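Long-range contacts in NigD-like protein (Bacteroides vulgatus ATCC 8482, PDB 3K6O), which is of unknown function but pairs an N-terminal OB domain with a C-terminal beta-sandwich domain, as in other NigD-like proteins: residues A[137-142]-A[151-156]; A[145-150]-A[186-191]. All blocks are in the same frame, centred on the assembly; numbering follows the deposited sequence.

Contact 1 of 2, residues A[137-142]-A[151-156]; sequences VVNEMI and HLELRY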
ATOM      1  N   VAL A 137      -7.503   8.113   7.424  1.00 29.73           N
ATOM      2  CA  VAL A 137      -7.802   8.679   8.700  1.00 28.28           C
ATOM      3  C   VAL A 137      -8.912   7.935   9.380  1.00 28.86           C
ATOM      4  O   VAL A 137      -9.779   7.371   8.729  1.00 30.13           O
ATOM      5  CB  VAL A 137      -8.186  10.147   8.522  1.00 28.90           C
ATOM      6  CG1 VAL A 137      -7.144  10.860   7.605  1.00 26.04           C
ATOM      7  CG2 VAL A 137      -9.600  10.235   7.972  1.00 25.17           C
ATOM      8  N   VAL A 138      -8.894   7.963  10.703  1.00 29.59           N
ATOM      9  CA  VAL A 138     -10.072   7.661  11.516  1.00 28.69           C
ATOM     10  C   VAL A 138     -10.820   8.935  11.832  1.00 29.52           C
ATOM     11  O   VAL A 138     -10.256   9.851  12.425  1.00 30.41           O
ATOM     12  CB  VAL A 138      -9.672   6.987  12.835  1.00 29.84           C
ATOM     13  CG1 VAL A 138     -10.947   6.604  13.726  1.00 24.77           C
ATOM     14  CG2 VAL A 138      -8.781   5.770  12.546  1.00 26.24           C
ATOM     15  N   ASN A 139     -12.083   8.999  11.434  1.00 29.53           N
ATOM     16  CA  ASN A 139     -12.870  10.204  11.621  1.00 29.90           C
ATOM     17  C   ASN A 139     -13.399  10.236  13.043  1.00 31.19           C
ATOM     18  O   ASN A 139     -14.315   9.478  13.384  1.00 30.48           O
ATOM     19  CB  ASN A 139     -14.036  10.229  10.630  1.00 31.01           C
ATOM     20  CG  ASN A 139     -14.744  11.600  10.576  1.00 29.43           C
ATOM     21  OD1 ASN A 139     -14.724  12.301  11.559  1.00 32.29           O
ATOM     22  ND2 ASN A 139     -15.402  11.950   9.441  1.00 28.30           N
ATOM     23  N   GLU A 140     -12.836  11.116  13.867  1.00 31.70           N
ATOM     24  CA  GLU A 140     -13.180  11.179  15.270  1.00 33.07           C
ATOM     25  C   GLU A 140     -14.362  12.116  15.549  1.00 33.78           C
ATOM     26  O   GLU A 140     -14.685  12.353  16.721  1.00 35.36           O
ATOM     27  CB  GLU A 140     -11.952  11.588  16.090  1.00 32.20           C
ATOM     28  CG  GLU A 140     -10.782  10.575  15.956  1.00 34.61           C
ATOM     29  CD  GLU A 140      -9.481  11.054  16.560  1.00 35.11           C
ATOM     30  OE1 GLU A 140      -9.432  12.210  16.958  1.00 35.17           O
ATOM     31  OE2 GLU A 140      -8.506  10.272  16.658  1.00 37.90           O
HETATM   32  N   MSE A 141     -15.003  12.630  14.492  1.00 34.66           N
HETATM   33  CA  MSE A 141     -16.094  13.596  14.603  1.00 35.52           C
HETATM   34  C   MSE A 141     -17.530  13.014  14.434  1.00 36.78           C
HETATM   35  O   MSE A 141     -18.518  13.749  14.585  1.00 36.55           O
HETATM   36  CB  MSE A 141     -15.926  14.690  13.497  1.00 36.32           C
HETATM   37  CG  MSE A 141     -14.780  15.675  13.752  1.00 37.61           C
HETATM   38 SE   MSE A 141     -14.627  16.979  12.355  1.00 38.17          SE
HETATM   39  CE  MSE A 141     -13.249  15.990  11.321  1.00 38.88           C
ATOM     40  N   ILE A 142     -17.624  11.730  14.087  1.00 37.22           N
ATOM     41  CA  ILE A 142     -18.872  11.066  13.800  1.00 37.43           C
ATOM     42  C   ILE A 142     -19.058   9.896  14.780  1.00 38.71           C
ATOM     43  O   ILE A 142     -18.086   9.394  15.288  1.00 37.09           O
ATOM     44  CB  ILE A 142     -18.859  10.511  12.400  1.00 36.68           C
ATOM     45  CG1 ILE A 142     -17.774   9.446  12.214  1.00 37.47           C
ATOM     46  CG2 ILE A 142     -18.618  11.607  11.388  1.00 37.72           C
ATOM     47  CD1 ILE A 142     -17.827   8.821  10.839  1.00 36.95           C
ATOM     48  N   HIS A 151     -14.227   1.535   9.853  1.00 32.81           N
ATOM     49  CA  HIS A 151     -14.518   2.677   9.014  1.00 32.41           C
ATOM     50  C   HIS A 151     -13.376   3.720   9.001  1.00 31.30           C
ATOM     51  O   HIS A 151     -13.061   4.343  10.027  1.00 31.29           O
ATOM     52  CB  HIS A 151     -15.817   3.327   9.484  1.00 32.02           C
ATOM     53  CG  HIS A 151     -16.989   2.405   9.457  1.00 34.59           C
ATOM     54  ND1 HIS A 151     -17.946   2.441   8.461  1.00 36.48           N
ATOM     55  CD2 HIS A 151     -17.359   1.408  10.302  1.00 36.46           C
ATOM     56  CE1 HIS A 151     -18.860   1.519   8.706  1.00 37.38           C
ATOM     57  NE2 HIS A 151     -18.530   0.877   9.812  1.00 36.36           N
ATOM     58  N   LEU A 152     -12.768   3.879   7.827  1.00 30.30           N
ATOM     59  CA  LEU A 152     -11.630   4.780   7.580  1.00 29.59           C
ATOM     60  C   LEU A 152     -11.945   5.679   6.387  1.00 29.43           C
ATOM     61  O   LEU A 152     -12.845   5.363   5.543  1.00 29.31           O
ATOM     62  CB  LEU A 152     -10.361   3.965   7.278  1.00 28.09           C
ATOM     63  CG  LEU A 152      -9.922   3.013   8.366  1.00 30.32           C
ATOM     64  CD1 LEU A 152      -8.740   2.103   7.923  1.00 27.69           C
ATOM     65  CD2 LEU A 152      -9.653   3.716   9.701  1.00 27.61           C
ATOM     66  N   GLU A 153     -11.194   6.776   6.266  1.00 29.59           N
ATOM     67  CA  GLU A 153     -11.398   7.650   5.119  1.00 29.29           C
ATOM     68  C   GLU A 153     -10.086   8.017   4.508  1.00 29.57           C
ATOM     69  O   GLU A 153      -9.115   8.261   5.209  1.00 29.83           O
ATOM     70  CB  GLU A 153     -12.186   8.915   5.505  1.00 29.24           C
ATOM     71  CG  GLU A 153     -13.419   8.672   6.393  1.00 31.16           C
ATOM     72  CD  GLU A 153     -14.233   9.955   6.653  1.00 31.92           C
ATOM     73  OE1 GLU A 153     -13.842  11.014   6.092  1.00 31.24           O
ATOM     74  OE2 GLU A 153     -15.229   9.891   7.424  1.00 31.73           O
ATOM     75  N   LEU A 154     -10.053   8.048   3.189  1.00 29.27           N
ATOM     76  CA  LEU A 154      -8.894   8.542   2.485  1.00 29.73           C
ATOM     77  C   LEU A 154      -9.140  10.016   2.206  1.00 29.50           C
ATOM     78  O   LEU A 154     -10.178  10.371   1.679  1.00 29.90           O
ATOM     79  CB  LEU A 154      -8.679   7.835   1.153  1.00 30.14           C
ATOM     80  CG  LEU A 154      -7.858   6.562   0.992  1.00 34.34           C
ATOM     81  CD1 LEU A 154      -7.882   6.265  -0.530  1.00 38.39           C
ATOM     82  CD2 LEU A 154      -6.433   6.664   1.542  1.00 32.73           C
ATOM     83  N   ARG A 155      -8.174  10.847   2.558  1.00 29.15           N
ATOM     84  CA  ARG A 155      -8.277  12.280   2.437  1.00 29.86           C
ATOM     85  C   ARG A 155      -7.096  12.775   1.596  1.00 29.62           C
ATOM     86  O   ARG A 155      -5.939  12.573   1.977  1.00 30.37           O
ATOM     87  CB  ARG A 155      -8.265  12.899   3.840  1.00 29.69           C
ATOM     88  CG  ARG A 155      -9.443  12.481   4.718  1.00 29.88           C
ATOM     89  CD  ARG A 155     -10.751  12.953   4.065  1.00 32.21           C
ATOM     90  NE  ARG A 155     -11.922  12.933   4.961  1.00 32.88           N
ATOM     91  CZ  ARG A 155     -12.454  13.986   5.573  1.00 30.74           C
ATOM     92  NH1 ARG A 155     -11.956  15.213   5.443  1.00 33.15           N
ATOM     93  NH2 ARG A 155     -13.546  13.815   6.287  1.00 32.16           N
ATOM     94  N   TYR A 156      -7.390  13.419   0.468  1.00 30.24           N
ATOM     95  CA  TYR A 156      -6.359  13.987  -0.404  1.00 30.56           C
ATOM     96  C   TYR A 156      -6.283  15.505  -0.250  1.00 31.64           C
ATOM     97  O   TYR A 156      -7.305  16.187  -0.161  1.00 30.92           O
ATOM     98  CB  TYR A 156      -6.648  13.642  -1.877  1.00 30.16           C
ATOM     99  CG  TYR A 156      -5.663  14.216  -2.892  1.00 30.28           C
ATOM    100  CD1 TYR A 156      -4.346  13.824  -2.901  1.00 27.75           C
ATOM    101  CD2 TYR A 156      -6.067  15.170  -3.840  1.00 30.50           C
ATOM    102  CE1 TYR A 156      -3.455  14.307  -3.841  1.00 29.87           C
ATOM    103  CE2 TYR A 156      -5.180  15.678  -4.764  1.00 30.13           C
ATOM    104  CZ  TYR A 156      -3.872  15.231  -4.758  1.00 32.44           C
ATOM    105  OH  TYR A 156      -2.966  15.722  -5.642  1.00 34.79           O
TER
HETATM  106  O   HOH W   1     -13.696   6.856  10.403  1.00 29.20           O
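Val-137 and Glu-153 face each other as an antiparallel hydrogen-bonded pair, the N of Val-137 lying 2.7 Å from the O of Glu-153 and the N of Glu-153 returning a bond to the O of Val-137. Packing is close here: on one face of the sheet CG2 of Val-137 rests 3.8 Å from CB of Glu-153, while CG of Arg-155 meets both methyls of the valine. On the other face, Val-138 puts CG2 3.6 Å from CD2 of the buried Leu-152. Beyond this pair the strands diverge, and a water bridges N of Asn-139 and O of His-151. Side chains span the widening gap. The amide of Asn-139 is swung toward the other strand, its CG anti to the backbone N (chi1 -168°), and ND2 gives OE2 of Glu-153 a bond of 2.9 Å. The donor approaches from above the carboxylate plane, and amide and carboxylate stand 72° apart. The other oxygen, OE1, takes NE and NH2 of Arg-155 in a side-on salt bridge, which lies in the guanidinium plane. Cutting Glu-153 back to an alanine is likely to leave the Arg-155 guanidinium without this carboxylate mate and ND2 of Asn-139 without its acceptor. On the more exposed flank, Ile-142 merely brushes OE2 through CD1, whereas OD1 of Asn-139 accepts the N of selenomethionine Met-141, closing an Asx turn where the first strand of this beta hairpin runs into its connecting loop.

Contact 2 of 2, residues A[145-150]-A[186-191]; sequences TKDGYA and GIKVLV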
ATOM      1  N   THR A 145     -20.129   3.179  14.594  1.00 48.34           N
ATOM      2  CA  THR A 145     -21.057   2.360  13.822  1.00 49.97           C
ATOM      3  C   THR A 145     -21.299   1.024  14.505  1.00 49.74           C
ATOM      4  O   THR A 145     -20.447   0.527  15.244  1.00 50.17           O
ATOM      5  CB  THR A 145     -20.463   2.054  12.501  1.00 50.80           C
ATOM      6  OG1 THR A 145     -19.113   1.580  12.728  1.00 54.10           O
ATOM      7  CG2 THR A 145     -20.483   3.318  11.645  1.00 51.32           C
ATOM      8  N   LYS A 146     -22.453   0.423  14.238  1.00 49.53           N
ATOM      9  CA  LYS A 146     -22.804  -0.838  14.906  1.00 49.29           C
ATOM     10  C   LYS A 146     -22.348  -2.077  14.164  1.00 47.81           C
ATOM     11  O   LYS A 146     -22.586  -3.176  14.658  1.00 48.99           O
ATOM     12  CB  LYS A 146     -24.332  -0.942  15.089  1.00 49.69           C
ATOM     13  N   ASP A 147     -21.710  -1.931  13.002  1.00 45.30           N
ATOM     14  CA  ASP A 147     -21.842  -2.967  11.960  1.00 43.32           C
ATOM     15  C   ASP A 147     -20.714  -3.981  11.891  1.00 41.36           C
ATOM     16  O   ASP A 147     -20.704  -4.820  11.000  1.00 41.19           O
ATOM     17  CB  ASP A 147     -22.038  -2.308  10.579  1.00 43.44           C
ATOM     18  CG  ASP A 147     -20.819  -1.508  10.114  1.00 42.95           C
ATOM     19  OD1 ASP A 147     -19.781  -1.489  10.820  1.00 39.18           O
ATOM     20  OD2 ASP A 147     -20.893  -0.904   9.025  1.00 44.53           O
ATOM     21  N   GLY A 148     -19.750  -3.887  12.803  1.00 39.49           N
ATOM     22  CA  GLY A 148     -18.584  -4.795  12.815  1.00 37.80           C
ATOM     23  C   GLY A 148     -17.499  -4.569  11.765  1.00 36.53           C
ATOM     24  O   GLY A 148     -16.572  -5.380  11.657  1.00 36.22           O
ATOM     25  N   TYR A 149     -17.605  -3.496  10.988  1.00 34.66           N
ATOM     26  CA  TYR A 149     -16.601  -3.121  10.002  1.00 34.86           C
ATOM     27  C   TYR A 149     -15.763  -1.984  10.557  1.00 35.00           C
ATOM     28  O   TYR A 149     -16.268  -1.148  11.277  1.00 35.25           O
ATOM     29  CB  TYR A 149     -17.242  -2.635   8.699  1.00 34.65           C
ATOM     30  CG  TYR A 149     -17.649  -3.721   7.728  1.00 37.57           C
ATOM     31  CD1 TYR A 149     -18.770  -4.498   7.955  1.00 39.95           C
ATOM     32  CD2 TYR A 149     -16.921  -3.951   6.570  1.00 36.97           C
ATOM     33  CE1 TYR A 149     -19.142  -5.491   7.051  1.00 42.25           C
ATOM     34  CE2 TYR A 149     -17.272  -4.928   5.694  1.00 40.08           C
ATOM     35  CZ  TYR A 149     -18.370  -5.705   5.926  1.00 41.91           C
ATOM     36  OH  TYR A 149     -18.700  -6.685   5.029  1.00 43.35           O
ATOM     37  N   ALA A 150     -14.495  -1.932  10.151  1.00 35.07           N
ATOM     38  CA  ALA A 150     -13.654  -0.782  10.358  1.00 34.59           C
ATOM     39  C   ALA A 150     -14.104   0.296   9.381  1.00 34.04           C
ATOM     40  O   ALA A 150     -14.291   0.006   8.217  1.00 34.03           O
ATOM     41  CB  ALA A 150     -12.193  -1.152  10.077  1.00 34.40           C
ATOM     42  N   GLY A 186     -14.683  -6.625   8.245  1.00 32.93           N
ATOM     43  CA  GLY A 186     -14.066  -6.038   7.053  1.00 32.69           C
ATOM     44  C   GLY A 186     -13.761  -4.563   7.243  1.00 32.09           C
ATOM     45  O   GLY A 186     -13.800  -4.064   8.344  1.00 32.06           O
ATOM     46  N   ILE A 187     -13.464  -3.871   6.159  1.00 32.05           N
ATOM     47  CA  ILE A 187     -13.100  -2.479   6.220  1.00 32.62           C
ATOM     48  C   ILE A 187     -13.848  -1.713   5.151  1.00 32.05           C
ATOM     49  O   ILE A 187     -14.063  -2.216   4.052  1.00 33.24           O
ATOM     50  CB  ILE A 187     -11.577  -2.313   6.091  1.00 34.12           C
ATOM     51  CG1 ILE A 187     -11.147  -0.890   6.242  1.00 34.89           C
ATOM     52  CG2 ILE A 187     -11.028  -2.777   4.724  1.00 33.11           C
ATOM     53  CD1 ILE A 187      -9.584  -0.839   6.143  1.00 39.42           C
ATOM     54  N   LYS A 188     -14.271  -0.515   5.506  1.00 31.34           N
ATOM     55  CA  LYS A 188     -14.952   0.407   4.595  1.00 30.90           C
ATOM     56  C   LYS A 188     -14.125   1.678   4.505  1.00 29.91           C
ATOM     57  O   LYS A 188     -13.739   2.241   5.536  1.00 30.31           O
ATOM     58  CB  LYS A 188     -16.339   0.713   5.115  1.00 30.86           C
ATOM     59  CG  LYS A 188     -17.255  -0.502   5.181  1.00 33.71           C
ATOM     60  CD  LYS A 188     -18.711  -0.140   5.510  1.00 35.55           C
ATOM     61  CE  LYS A 188     -19.650  -1.384   5.435  1.00 37.43           C
ATOM     62  NZ  LYS A 188     -21.064  -1.073   5.852  1.00 36.64           N
ATOM     63  N   VAL A 189     -13.819   2.098   3.284  1.00 29.27           N
ATOM     64  CA  VAL A 189     -12.969   3.233   3.034  1.00 29.89           C
ATOM     65  C   VAL A 189     -13.676   4.302   2.172  1.00 29.91           C
ATOM     66  O   VAL A 189     -14.048   4.033   1.031  1.00 29.45           O
ATOM     67  CB  VAL A 189     -11.655   2.829   2.337  1.00 31.19           C
ATOM     68  CG1 VAL A 189     -10.745   4.087   2.102  1.00 30.33           C
ATOM     69  CG2 VAL A 189     -10.916   1.747   3.165  1.00 29.24           C
ATOM     70  N   LEU A 190     -13.864   5.493   2.736  1.00 29.72           N
ATOM     71  CA  LEU A 190     -14.538   6.581   2.037  1.00 30.34           C
ATOM     72  C   LEU A 190     -13.555   7.370   1.181  1.00 30.11           C
ATOM     73  O   LEU A 190     -12.457   7.731   1.639  1.00 29.40           O
ATOM     74  CB  LEU A 190     -15.224   7.555   3.016  1.00 31.26           C
ATOM     75  CG  LEU A 190     -16.623   7.200   3.530  1.00 33.78           C
ATOM     76  CD1 LEU A 190     -16.981   8.047   4.755  1.00 32.52           C
ATOM     77  CD2 LEU A 190     -17.728   7.363   2.439  1.00 34.62           C
ATOM     78  N   VAL A 191     -13.980   7.665  -0.039  1.00 29.28           N
ATOM     79  CA  VAL A 191     -13.167   8.368  -1.016  1.00 29.81           C
ATOM     80  C   VAL A 191     -13.985   9.457  -1.682  1.00 31.20           C
ATOM     81  O   VAL A 191     -15.176   9.245  -2.038  1.00 32.20           O
ATOM     82  CB  VAL A 191     -12.646   7.394  -2.098  1.00 30.50           C
ATOM     83  CG1 VAL A 191     -11.933   8.148  -3.283  1.00 29.64           C
ATOM     84  CG2 VAL A 191     -11.722   6.366  -1.432  1.00 25.34           C
TER
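OD1 of Asp-147 is gripped twice, by the backbone N of Tyr-149 at 3.0 Å and by NE2 of His-151, next after Ala-150 on the same strand. The first bond closes an Asx turn, its donor standing above the carboxylate plane. The aspartate's other oxygen, OD2, faces the second segment, where NZ of Lys-188 forms a salt bridge with it at 3.2 Å, coming in on the anti side and 30° out of plane. Lys-188 gets there with an extended chain that crosses the Tyr-149 side chain at about a right angle. Its CE sits 4.0 Å from the centroid of the Tyr-149 ring, a CH-pi contact, and NZ lies over the same face in a longer cation-pi contact. The opposite ring face covers Gly-186, and CD2 of Tyr-149 comes within 3.3 Å of the C of Gly-186. A CB on that glycine would probably collide with CE2 of the ring. Beneath this layer the backbones join in parallel at Ala-150 and Ile-187: N of Ala-150 donates to O of Gly-186, and N of Lys-188 reaches O of Ala-150 at 2.8 Å, nearly in line with the C=O bond. On the face of the sheet away from the tyrosine, CB of Ala-150 packs 4.0 Å from CG1 of Ile-187, and Tyr-177 also touches the alanine. The ammonium is thus shared between a carboxylate and an aromatic face, and Asp-147 links the turn, the lysine and His-151; such pairing would be expected to favour charged forms of both the lysine and the aspartate.

Strand 149-157 is common to both contacts, whose centres lie 11 Å apart in the C-terminal beta-sandwich domain. Contact 1 joins it to the antiparallel strand 133-139, its hairpin partner; contact 2 joins its beginning to strand 186-191, which runs parallel to it and comes much later in the chain. Their segments alternate in sequence, so a local hairpin is interlocked with a distant strand. The two contacts meet directly: N of Leu-152 is 3.0 Å from O of Lys-188, a probable hydrogen bond, and CD1 of Leu-152 packs on CD1 of Ile-187. Strand 149-157 therefore lies between its two neighbours, illustrating how one strand can unite short-range and long-range pairing in a sheet.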